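Local coordinates for oligopeptide ABC transporter, periplasmic oligopeptide-binding protein, putative (Thermotoga maritima MSB8, PDB 5IPW) that probably binds oligopeptides as the periplasmic solute-binding component of an ABC-type peptide uptake system, at residues G268-Y276 with M625-Q633; G324-N335 with E594-F605. All coordinates share one frame; numbering follows the deposited sequence.

Contact 1. Residues G268-Y276 with M625-Q633; sequences GNQLPYIDY and MPMQFFIEQ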
loop_
_atom_site.group_PDB
_atom_site.type_symbol
_atom_site.label_atom_id
_atom_site.label_comp_id
_atom_site.label_asym_id
_atom_site.label_seq_id
_atom_site.Cartn_x
_atom_site.Cartn_y
_atom_site.Cartn_z
ATOM N N GLY A 268 16.493 1.254 25.702
ATOM C CA GLY A 268 17.101 2.585 25.559
ATOM C C GLY A 268 18.237 2.735 24.546
ATOM O O GLY A 268 18.907 3.769 24.525
ATOM N N ASN A 269 18.471 1.722 23.712
ATOM C CA ASN A 269 19.382 1.867 22.568
ATOM C C ASN A 269 18.812 2.823 21.507
ATOM O O ASN A 269 17.717 2.605 20.997
ATOM C CB ASN A 269 19.661 0.507 21.905
ATOM C CG ASN A 269 20.341 -0.477 22.838
ATOM O OD1 ASN A 269 21.384 -0.182 23.408
ATOM N ND2 ASN A 269 19.747 -1.657 22.997
ATOM N N GLN A 270 19.566 3.872 21.184
ATOM C CA GLN A 270 19.198 4.796 20.118
ATOM C C GLN A 270 19.307 4.102 18.766
ATOM O O GLN A 270 20.380 3.651 18.366
ATOM C CB GLN A 270 20.108 6.030 20.114
ATOM C CG GLN A 270 19.806 6.997 18.972
ATOM C CD GLN A 270 20.858 8.078 18.787
ATOM O OE1 GLN A 270 22.050 7.847 19.005
ATOM N NE2 GLN A 270 20.423 9.262 18.352
ATOM N N LEU A 271 18.194 4.044 18.059
ATOM C CA LEU A 271 18.152 3.393 16.767
ATOM C C LEU A 271 18.746 4.314 15.691
ATOM O O LEU A 271 18.961 5.502 15.937
ATOM C CB LEU A 271 16.700 3.008 16.439
ATOM C CG LEU A 271 16.087 2.008 17.417
ATOM C CD1 LEU A 271 14.591 1.896 17.195
ATOM C CD2 LEU A 271 16.740 0.640 17.293
ATOM N N PRO A 272 19.044 3.760 14.504
ATOM C CA PRO A 272 18.953 2.338 14.131
ATOM C C PRO A 272 20.034 1.498 14.776
ATOM O O PRO A 272 20.968 2.033 15.330
ATOM C CB PRO A 272 19.140 2.354 12.610
ATOM C CG PRO A 272 19.894 3.605 12.334
ATOM C CD PRO A 272 19.432 4.603 13.360
ATOM N N TYR A 273 19.902 0.185 14.714
ATOM C CA TYR A 273 20.968 -0.689 15.173
ATOM C C TYR A 273 22.123 -0.673 14.174
ATOM O O TYR A 273 23.291 -0.620 14.547
ATOM C CB TYR A 273 20.458 -2.109 15.275
ATOM C CG TYR A 273 19.475 -2.376 16.396
ATOM C CD1 TYR A 273 19.827 -2.175 17.719
ATOM C CD2 TYR A 273 18.218 -2.888 16.127
ATOM C CE1 TYR A 273 18.940 -2.456 18.744
ATOM C CE2 TYR A 273 17.334 -3.177 17.139
ATOM C CZ TYR A 273 17.697 -2.947 18.441
ATOM O OH TYR A 273 16.814 -3.257 19.436
ATOM N N ILE A 274 21.762 -0.693 12.898
ATOM C CA ILE A 274 22.713 -0.804 11.804
ATOM C C ILE A 274 23.386 0.544 11.511
ATOM O O ILE A 274 22.717 1.573 11.416
ATOM C CB ILE A 274 21.996 -1.370 10.561
ATOM C CG1 ILE A 274 21.465 -2.770 10.891
ATOM C CG2 ILE A 274 22.937 -1.411 9.363
ATOM C CD1 ILE A 274 20.478 -3.305 9.887
ATOM N N ASP A 275 24.712 0.524 11.380
ATOM C CA ASP A 275 25.501 1.743 11.195
ATOM C C ASP A 275 25.401 2.286 9.768
ATOM O O ASP A 275 25.257 3.500 9.558
ATOM C CB ASP A 275 26.972 1.478 11.526
ATOM C CG ASP A 275 27.248 1.384 13.022
ATOM O OD1 ASP A 275 26.436 1.880 13.837
ATOM O OD2 ASP A 275 28.315 0.836 13.389
ATOM N N TYR A 276 25.505 1.388 8.797
ATOM C CA TYR A 276 25.497 1.760 7.390
ATOM C C TYR A 276 24.657 0.798 6.580
ATOM O O TYR A 276 24.599 -0.393 6.890
ATOM C CB TYR A 276 26.914 1.720 6.824
ATOM C CG TYR A 276 27.860 2.695 7.456
ATOM C CD1 TYR A 276 27.977 3.987 6.972
ATOM C CD2 TYR A 276 28.651 2.318 8.514
ATOM C CE1 TYR A 276 28.856 4.888 7.546
ATOM C CE2 TYR A 276 29.534 3.202 9.099
ATOM C CZ TYR A 276 29.629 4.489 8.613
ATOM O OH TYR A 276 30.502 5.376 9.208
ATOM N N MET A 625 9.320 -2.328 9.562
ATOM C CA MET A 625 10.003 -1.434 10.490
ATOM C C MET A 625 11.513 -1.639 10.533
ATOM O O MET A 625 12.063 -2.061 11.545
ATOM C CB MET A 625 9.377 -1.522 11.898
ATOM C CG MET A 625 9.287 -0.172 12.610
ATOM S SD MET A 625 8.537 1.105 11.566
ATOM C CE MET A 625 8.739 2.559 12.579
ATOM N N PRO A 626 12.200 -1.315 9.428
ATOM C CA PRO A 626 13.637 -1.607 9.300
ATOM C C PRO A 626 14.579 -0.849 10.233
ATOM O O PRO A 626 15.737 -1.247 10.395
ATOM C CB PRO A 626 13.938 -1.255 7.841
ATOM C CG PRO A 626 12.859 -0.332 7.431
ATOM C CD PRO A 626 11.641 -0.787 8.174
ATOM N N MET A 627 14.103 0.221 10.857
ATOM C CA MET A 627 14.928 0.940 11.822
ATOM C C MET A 627 15.389 0.035 12.972
ATOM O O MET A 627 16.417 0.306 13.589
ATOM C CB MET A 627 14.207 2.193 12.349
ATOM C CG MET A 627 13.064 1.945 13.334
ATOM S SD MET A 627 12.042 3.421 13.638
ATOM C CE MET A 627 12.347 3.513 15.369
ATOM N N GLN A 628 14.639 -1.037 13.250
ATOM C CA GLN A 628 15.002 -1.983 14.326
ATOM C C GLN A 628 15.527 -3.329 13.828
ATOM O O GLN A 628 15.665 -4.270 14.613
ATOM C CB GLN A 628 13.840 -2.192 15.333
ATOM C CG GLN A 628 12.502 -2.644 14.776
ATOM C CD GLN A 628 12.429 -4.122 14.471
ATOM O OE1 GLN A 628 12.589 -4.958 15.356
ATOM N NE2 GLN A 628 12.168 -4.455 13.208
ATOM N N PHE A 629 15.827 -3.426 12.537
ATOM C CA PHE A 629 16.577 -4.576 12.022
ATOM C C PHE A 629 17.966 -4.503 12.603
ATOM O O PHE A 629 18.468 -3.411 12.855
ATOM C CB PHE A 629 16.720 -4.533 10.503
ATOM C CG PHE A 629 15.436 -4.730 9.737
ATOM C CD1 PHE A 629 14.265 -5.153 10.351
ATOM C CD2 PHE A 629 15.431 -4.536 8.366
ATOM C CE1 PHE A 629 13.103 -5.337 9.616
ATOM C CE2 PHE A 629 14.282 -4.738 7.620
ATOM C CZ PHE A 629 13.112 -5.126 8.247
ATOM N N PHE A 630 18.590 -5.655 12.815
ATOM C CA PHE A 630 19.996 -5.677 13.206
ATOM C C PHE A 630 20.769 -6.868 12.669
ATOM O O PHE A 630 20.189 -7.860 12.242
ATOM C CB PHE A 630 20.148 -5.594 14.730
ATOM C CG PHE A 630 19.872 -6.889 15.467
ATOM C CD1 PHE A 630 18.574 -7.288 15.736
ATOM C CD2 PHE A 630 20.912 -7.666 15.945
ATOM C CE1 PHE A 630 18.317 -8.451 16.446
ATOM C CE2 PHE A 630 20.662 -8.832 16.653
ATOM C CZ PHE A 630 19.360 -9.228 16.900
ATOM N N ILE A 631 22.092 -6.732 12.716
ATOM C CA ILE A 631 23.029 -7.776 12.337
ATOM C C ILE A 631 23.709 -8.296 13.596
ATOM O O ILE A 631 24.275 -7.520 14.369
ATOM C CB ILE A 631 24.114 -7.218 11.377
ATOM C CG1 ILE A 631 23.471 -6.724 10.085
ATOM C CG2 ILE A 631 25.164 -8.270 11.044
ATOM C CD1 ILE A 631 24.279 -5.653 9.389
ATOM N N GLU A 632 23.692 -9.610 13.783
ATOM C CA GLU A 632 24.328 -10.209 14.952
ATOM C C GLU A 632 25.802 -9.830 15.017
ATOM O O GLU A 632 26.473 -9.785 13.997
ATOM C CB GLU A 632 24.176 -11.726 14.921
ATOM C CG GLU A 632 22.743 -12.172 15.141
ATOM C CD GLU A 632 22.533 -13.662 14.987
ATOM O OE1 GLU A 632 23.414 -14.353 14.435
ATOM O OE2 GLU A 632 21.456 -14.141 15.409
ATOM N N GLN A 633 26.281 -9.526 16.217
ATOM C CA GLN A 633 27.684 -9.207 16.446
ATOM C C GLN A 633 28.295 -10.290 17.320
ATOM O O GLN A 633 29.403 -10.745 17.047
ATOM C CB GLN A 633 27.846 -7.842 17.127
ATOM C CG GLN A 633 27.117 -6.688 16.454
ATOM C CD GLN A 633 27.704 -6.302 15.101
ATOM O OE1 GLN A 633 28.863 -5.911 15.011
ATOM N NE2 GLN A 633 26.892 -6.385 14.045
HETATM O O HOH W 1 18.851 -0.974 12.115
#

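Contact 2. Residues G324-N335 with E594-F605; sequences GGYRVLKWIAAN and EDLSPAIAKNNF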
loop_
_atom_site.group_PDB
_atom_site.type_symbol
_atom_site.label_atom_id
_atom_site.label_comp_id
_atom_site.label_asym_id
_atom_site.label_seq_id
_atom_site.Cartn_x
_atom_site.Cartn_y
_atom_site.Cartn_z
ATOM N N GLY A 324 23.676 -20.475 0.580
ATOM C CA GLY A 324 23.757 -19.020 0.688
ATOM C C GLY A 324 23.783 -18.434 2.099
ATOM O O GLY A 324 24.127 -17.269 2.272
ATOM N N GLY A 325 23.416 -19.220 3.106
ATOM C CA GLY A 325 23.421 -18.738 4.487
ATOM C C GLY A 325 22.313 -17.738 4.793
ATOM O O GLY A 325 22.526 -16.776 5.531
ATOM N N TYR A 326 21.131 -17.976 4.230
ATOM C CA TYR A 326 20.003 -17.076 4.388
ATOM C C TYR A 326 18.704 -17.860 4.469
ATOM O O TYR A 326 18.689 -19.068 4.286
ATOM C CB TYR A 326 19.939 -16.069 3.226
ATOM C CG TYR A 326 19.639 -16.679 1.870
ATOM C CD1 TYR A 326 18.338 -16.950 1.481
ATOM C CD2 TYR A 326 20.670 -16.980 0.976
ATOM C CE1 TYR A 326 18.066 -17.507 0.245
ATOM C CE2 TYR A 326 20.410 -17.534 -0.267
ATOM C CZ TYR A 326 19.113 -17.802 -0.629
ATOM O OH TYR A 326 18.857 -18.369 -1.853
ATOM N N ARG A 327 17.614 -17.155 4.747
ATOM C CA ARG A 327 16.292 -17.763 4.777
ATOM C C ARG A 327 15.368 -16.983 3.866
ATOM O O ARG A 327 15.593 -15.802 3.610
ATOM C CB ARG A 327 15.737 -17.815 6.208
ATOM C CG ARG A 327 15.464 -16.467 6.860
ATOM C CD ARG A 327 15.414 -16.611 8.378
ATOM N NE ARG A 327 15.188 -15.348 9.081
ATOM C CZ ARG A 327 16.086 -14.376 9.194
ATOM N NH1 ARG A 327 17.282 -14.490 8.626
ATOM N NH2 ARG A 327 15.785 -13.271 9.867
ATOM N N VAL A 328 14.348 -17.665 3.360
ATOM C CA VAL A 328 13.367 -17.059 2.481
ATOM C C VAL A 328 12.121 -16.760 3.293
ATOM O O VAL A 328 11.516 -17.661 3.882
ATOM C CB VAL A 328 13.000 -17.988 1.308
ATOM C CG1 VAL A 328 11.834 -17.424 0.511
ATOM C CG2 VAL A 328 14.202 -18.186 0.396
ATOM N N LEU A 329 11.736 -15.492 3.309
ATOM C CA LEU A 329 10.583 -15.056 4.072
ATOM C C LEU A 329 9.354 -15.108 3.177
ATOM O O LEU A 329 9.335 -14.519 2.089
ATOM C CB LEU A 329 10.821 -13.652 4.640
ATOM C CG LEU A 329 12.050 -13.597 5.555
ATOM C CD1 LEU A 329 12.529 -12.174 5.748
ATOM C CD2 LEU A 329 11.756 -14.243 6.895
ATOM N N LYS A 330 8.335 -15.824 3.649
ATOM C CA LYS A 330 7.126 -16.081 2.872
ATOM C C LYS A 330 6.147 -14.922 2.984
ATOM O O LYS A 330 5.011 -15.096 3.426
ATOM C CB LYS A 330 6.448 -17.387 3.337
ATOM C CG LYS A 330 6.881 -18.636 2.587
ATOM C CD LYS A 330 8.141 -19.258 3.160
ATOM C CE LYS A 330 8.663 -20.372 2.260
ATOM N NZ LYS A 330 10.020 -20.820 2.684
ATOM N N TRP A 331 6.581 -13.737 2.578
ATOM C CA TRP A 331 5.683 -12.584 2.544
ATOM C C TRP A 331 4.774 -12.695 1.326
ATOM O O TRP A 331 5.163 -13.261 0.303
ATOM C CB TRP A 331 6.463 -11.269 2.486
ATOM C CG TRP A 331 7.360 -11.020 3.659
ATOM C CD1 TRP A 331 7.490 -11.783 4.787
ATOM C CD2 TRP A 331 8.228 -9.905 3.835
ATOM N NE1 TRP A 331 8.397 -11.214 5.640
ATOM C CE2 TRP A 331 8.863 -10.060 5.075
ATOM C CE3 TRP A 331 8.533 -8.790 3.058
ATOM C CZ2 TRP A 331 9.790 -9.148 5.548
ATOM C CZ3 TRP A 331 9.454 -7.887 3.534
ATOM C CH2 TRP A 331 10.066 -8.067 4.767
ATOM N N ILE A 332 3.575 -12.133 1.436
ATOM C CA ILE A 332 2.581 -12.202 0.370
ATOM C C ILE A 332 2.299 -10.829 -0.247
ATOM O O ILE A 332 2.524 -9.796 0.386
ATOM C CB ILE A 332 1.260 -12.826 0.873
ATOM C CG1 ILE A 332 0.603 -11.950 1.956
ATOM C CG2 ILE A 332 1.512 -14.244 1.383
ATOM C CD1 ILE A 332 -0.816 -12.366 2.312
ATOM N N ALA A 333 1.822 -10.834 -1.491
ATOM C CA ALA A 333 1.315 -9.627 -2.133
ATOM C C ALA A 333 -0.092 -9.398 -1.622
ATOM O O ALA A 333 -0.721 -10.317 -1.099
ATOM C CB ALA A 333 1.317 -9.776 -3.644
ATOM N N ALA A 334 -0.588 -8.174 -1.767
ATOM C CA ALA A 334 -1.878 -7.798 -1.198
ATOM C C ALA A 334 -2.982 -7.827 -2.250
ATOM O O ALA A 334 -3.764 -6.876 -2.374
ATOM C CB ALA A 334 -1.785 -6.421 -0.560
ATOM N N ASN A 335 -3.055 -8.919 -3.004
ATOM C CA ASN A 335 -4.131 -9.076 -3.971
ATOM C C ASN A 335 -5.120 -10.157 -3.556
ATOM O O ASN A 335 -4.735 -11.278 -3.247
ATOM C CB ASN A 335 -3.599 -9.298 -5.392
ATOM C CG ASN A 335 -2.596 -10.417 -5.486
ATOM O OD1 ASN A 335 -2.670 -11.403 -4.757
ATOM N ND2 ASN A 335 -1.649 -10.277 -6.407
ATOM N N GLU A 594 -3.428 -13.901 -3.057
ATOM C CA GLU A 594 -2.257 -13.869 -2.182
ATOM C C GLU A 594 -0.976 -14.468 -2.764
ATOM O O GLU A 594 -0.347 -15.313 -2.136
ATOM C CB GLU A 594 -2.596 -14.554 -0.855
ATOM C CG GLU A 594 -3.744 -13.873 -0.124
ATOM C CD GLU A 594 -4.106 -14.543 1.189
ATOM O OE1 GLU A 594 -4.800 -13.904 2.006
ATOM O OE2 GLU A 594 -3.708 -15.707 1.406
ATOM N N ASP A 595 -0.576 -14.010 -3.949
ATOM C CA ASP A 595 0.711 -14.421 -4.524
ATOM C C ASP A 595 1.810 -14.331 -3.471
ATOM O O ASP A 595 1.779 -13.469 -2.594
ATOM C CB ASP A 595 1.131 -13.516 -5.692
ATOM C CG ASP A 595 0.202 -13.610 -6.880
ATOM O OD1 ASP A 595 -1.004 -13.336 -6.712
ATOM O OD2 ASP A 595 0.688 -13.931 -7.985
ATOM N N LEU A 596 2.792 -15.213 -3.567
ATOM C CA LEU A 596 3.954 -15.110 -2.713
ATOM C C LEU A 596 4.779 -13.950 -3.243
ATOM O O LEU A 596 4.952 -13.817 -4.449
ATOM C CB LEU A 596 4.763 -16.410 -2.737
ATOM C CG LEU A 596 5.355 -16.903 -1.416
ATOM C CD1 LEU A 596 4.301 -17.081 -0.331
ATOM C CD2 LEU A 596 6.060 -18.222 -1.665
ATOM N N SER A 597 5.250 -13.098 -2.337
ATOM C CA SER A 597 6.122 -11.971 -2.666
ATOM C C SER A 597 7.299 -12.026 -1.704
ATOM O O SER A 597 7.368 -11.248 -0.754
ATOM C CB SER A 597 5.365 -10.645 -2.519
ATOM O OG SER A 597 6.164 -9.554 -2.944
ATOM N N PRO A 598 8.223 -12.963 -1.938
ATOM C CA PRO A 598 9.190 -13.325 -0.919
ATOM C C PRO A 598 10.348 -12.356 -0.765
ATOM O O PRO A 598 10.674 -11.596 -1.676
ATOM C CB PRO A 598 9.708 -14.676 -1.407
ATOM C CG PRO A 598 9.645 -14.559 -2.884
ATOM C CD PRO A 598 8.394 -13.770 -3.158
ATOM N N ALA A 599 10.960 -12.413 0.407
ATOM C CA ALA A 599 12.144 -11.637 0.708
ATOM C C ALA A 599 13.174 -12.610 1.214
ATOM O O ALA A 599 12.861 -13.772 1.489
ATOM C CB ALA A 599 11.837 -10.605 1.781
ATOM N N ILE A 600 14.404 -12.146 1.341
ATOM C CA ILE A 600 15.427 -12.948 1.979
ATOM C C ILE A 600 16.123 -12.135 3.045
ATOM O O ILE A 600 16.178 -10.909 2.971
ATOM C CB ILE A 600 16.456 -13.521 0.976
ATOM C CG1 ILE A 600 17.369 -12.432 0.406
ATOM C CG2 ILE A 600 15.738 -14.254 -0.146
ATOM C CD1 ILE A 600 18.540 -12.989 -0.386
ATOM N N ALA A 601 16.625 -12.847 4.043
ATOM C CA ALA A 601 17.418 -12.263 5.094
ATOM C C ALA A 601 18.478 -13.273 5.471
ATOM O O ALA A 601 18.176 -14.428 5.689
ATOM C CB ALA A 601 16.545 -11.947 6.296
ATOM N N LYS A 602 19.721 -12.839 5.540
ATOM C CA LYS A 602 20.772 -13.682 6.055
ATOM C C LYS A 602 20.391 -14.193 7.437
ATOM O O LYS A 602 19.638 -13.549 8.162
ATOM C CB LYS A 602 22.088 -12.909 6.137
ATOM C CG LYS A 602 22.679 -12.574 4.777
ATOM C CD LYS A 602 23.368 -13.763 4.137
ATOM C CE LYS A 602 24.743 -13.983 4.737
ATOM N NZ LYS A 602 25.490 -14.966 3.911
ATOM N N ASN A 603 20.932 -15.347 7.801
ATOM C CA ASN A 603 20.645 -15.956 9.090
ATOM C C ASN A 603 21.080 -15.116 10.284
ATOM O O ASN A 603 20.554 -15.300 11.381
ATOM C CB ASN A 603 21.296 -17.338 9.180
ATOM C CG ASN A 603 20.676 -18.325 8.221
ATOM O OD1 ASN A 603 19.514 -18.193 7.849
ATOM N ND2 ASN A 603 21.453 -19.312 7.806
ATOM N N ASN A 604 22.037 -14.212 10.074
ATOM C CA ASN A 604 22.506 -13.332 11.143
ATOM C C ASN A 604 21.902 -11.924 11.049
ATOM O O ASN A 604 22.341 -11.000 11.741
ATOM C CB ASN A 604 24.035 -13.266 11.151
ATOM C CG ASN A 604 24.606 -12.496 9.972
ATOM O OD1 ASN A 604 24.030 -12.475 8.876
ATOM N ND2 ASN A 604 25.757 -11.857 10.194
ATOM N N PHE A 605 20.899 -11.785 10.184
ATOM C CA PHE A 605 20.186 -10.538 9.994
ATOM C C PHE A 605 18.804 -10.694 10.619
ATOM O O PHE A 605 17.980 -11.481 10.145
ATOM C CB PHE A 605 20.075 -10.203 8.510
ATOM C CG PHE A 605 19.702 -8.776 8.251
ATOM C CD1 PHE A 605 18.377 -8.383 8.255
ATOM C CD2 PHE A 605 20.685 -7.821 8.029
ATOM C CE1 PHE A 605 18.034 -7.063 8.028
ATOM C CE2 PHE A 605 20.353 -6.503 7.794
ATOM C CZ PHE A 605 19.022 -6.122 7.791
HETATM O O HOH W 2 20.034 -20.940 5.636
#

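Contact 1. Residues G268-Y276 with M625-Q633
Tyr-273 meets the chain's last residues through CB and the CG-CD2-CE2 side of its ring, in a contact that has no direct hydrogen bond between its two segments. Its CB lies 3.5 Å from CB of Phe-630 and equally near the carbonyl oxygen of Phe-629. With CG anti to the carbonyl carbon (chi1 -70°), the ring runs alongside the backbone of 628-630, so that CD2 and CE2 present its edge to main-chain carbonyls: CD2 is 3.3 Å from O of Phe-629, and CE2 is 3.2 Å from O of Gln-628. One face is covered from within its own segment by CD2 of Leu-271, over the ring centre, while the Phe-630 ring turns its edge toward the face of Tyr-273, a T-shaped pair with centroids 5.6 Å apart and planes at 64°. The tip, OH, is hydrogen-bonded beyond the contact to Asp-265 and to the backbone of Gly-57.

Before and after Tyr-273 in sequence, apolar side chains continue the packing. CD1 of Leu-271 touches CE of Met-627, the two side chains crossing at about a right angle, and CD1 of Ile-274 reaches CB of Phe-629 at 4.0 Å. A bridging water supplies the polar link: it accepts from N of Ile-274 and donates to O of Met-627 and, at 2.6 Å, to O of Phe-629. Pro-272, which follows a cis peptide bond, adds a CA-H...O contact to that same Met-627 oxygen.

The arrangement illustrates how a C-terminal tail can be docked by packing and a shared water. The loop between strands 263-265 and 276-281 receives the tail, strand 48-51 covers Leu-271 and Met-627 through Val-50, and Ile-274 and Ile-631 both lie against Phe-605 of strand 605-606.

Contact 2. Residues G324-N335 with E594-F605
Strands 326-329 and 599-602 run antiparallel, their axes 4.6 Å apart at closest approach, as the two central strands of a four-stranded mixed sheet. Hydrogen-bonded pairs Arg-327 with Ala-601 and Leu-329 with Ala-599 alternate with the non-hydrogen-bonded pairs Val-328 with Ile-600 and Tyr-326 with Lys-602. Beyond an inverse gamma turn centred on Lys-330 the two segments meet again, N of Ser-597 donating to O of Trp-331 and N of Ala-333 to O of Asp-595. A Schellman motif at Gly-325 ends the preceding helix, and NZ of Lys-602 reaches back to O of Gly-324.

On the sheet face of Leu-329, its CD1 packs on CB of Ala-601, and CB of Ala-599 sits over the six-membered ring of Trp-331, 4.0 Å from its centroid, in a CH-pi contact; NE1 of Trp-331 donates to O of Pro-609. The face of Val-328 carries Ile-600, whose CB touches CD1 of Tyr-326 and whose CD1 lies over the ring face.

Arg-327 grips the type I turn 602-605. Its extended chain carries the guanidinium past CB of Ala-601, which covers one face. In the guanidinium plane, NH1 bonds O of Lys-602 at 2.6 Å, and NH2 donates almost straight to O of Phe-605 at 2.8 Å.

Overall arrangement
The two contacts lie with centres about 19 Å apart and are nested along the chain: 268-276 comes first, then 324-335, 594-605 and finally 625-633, so contact 2 falls inside the loop closed by contact 1. They also touch. The chain leaving strand 599-602 turns into strand 605-606, which pairs antiparallel with strand 630-631 of the C-terminal tail. Asn-604 O and Glu-632 N probably share a hydrogen bond there, and Phe-605 packs against both Phe-629 and Ile-631. The C-terminal tail thereby ties the four-stranded sheet containing 326-333 and 599-602 to the loop before strand 276-281, which belongs to a second mixed sheet.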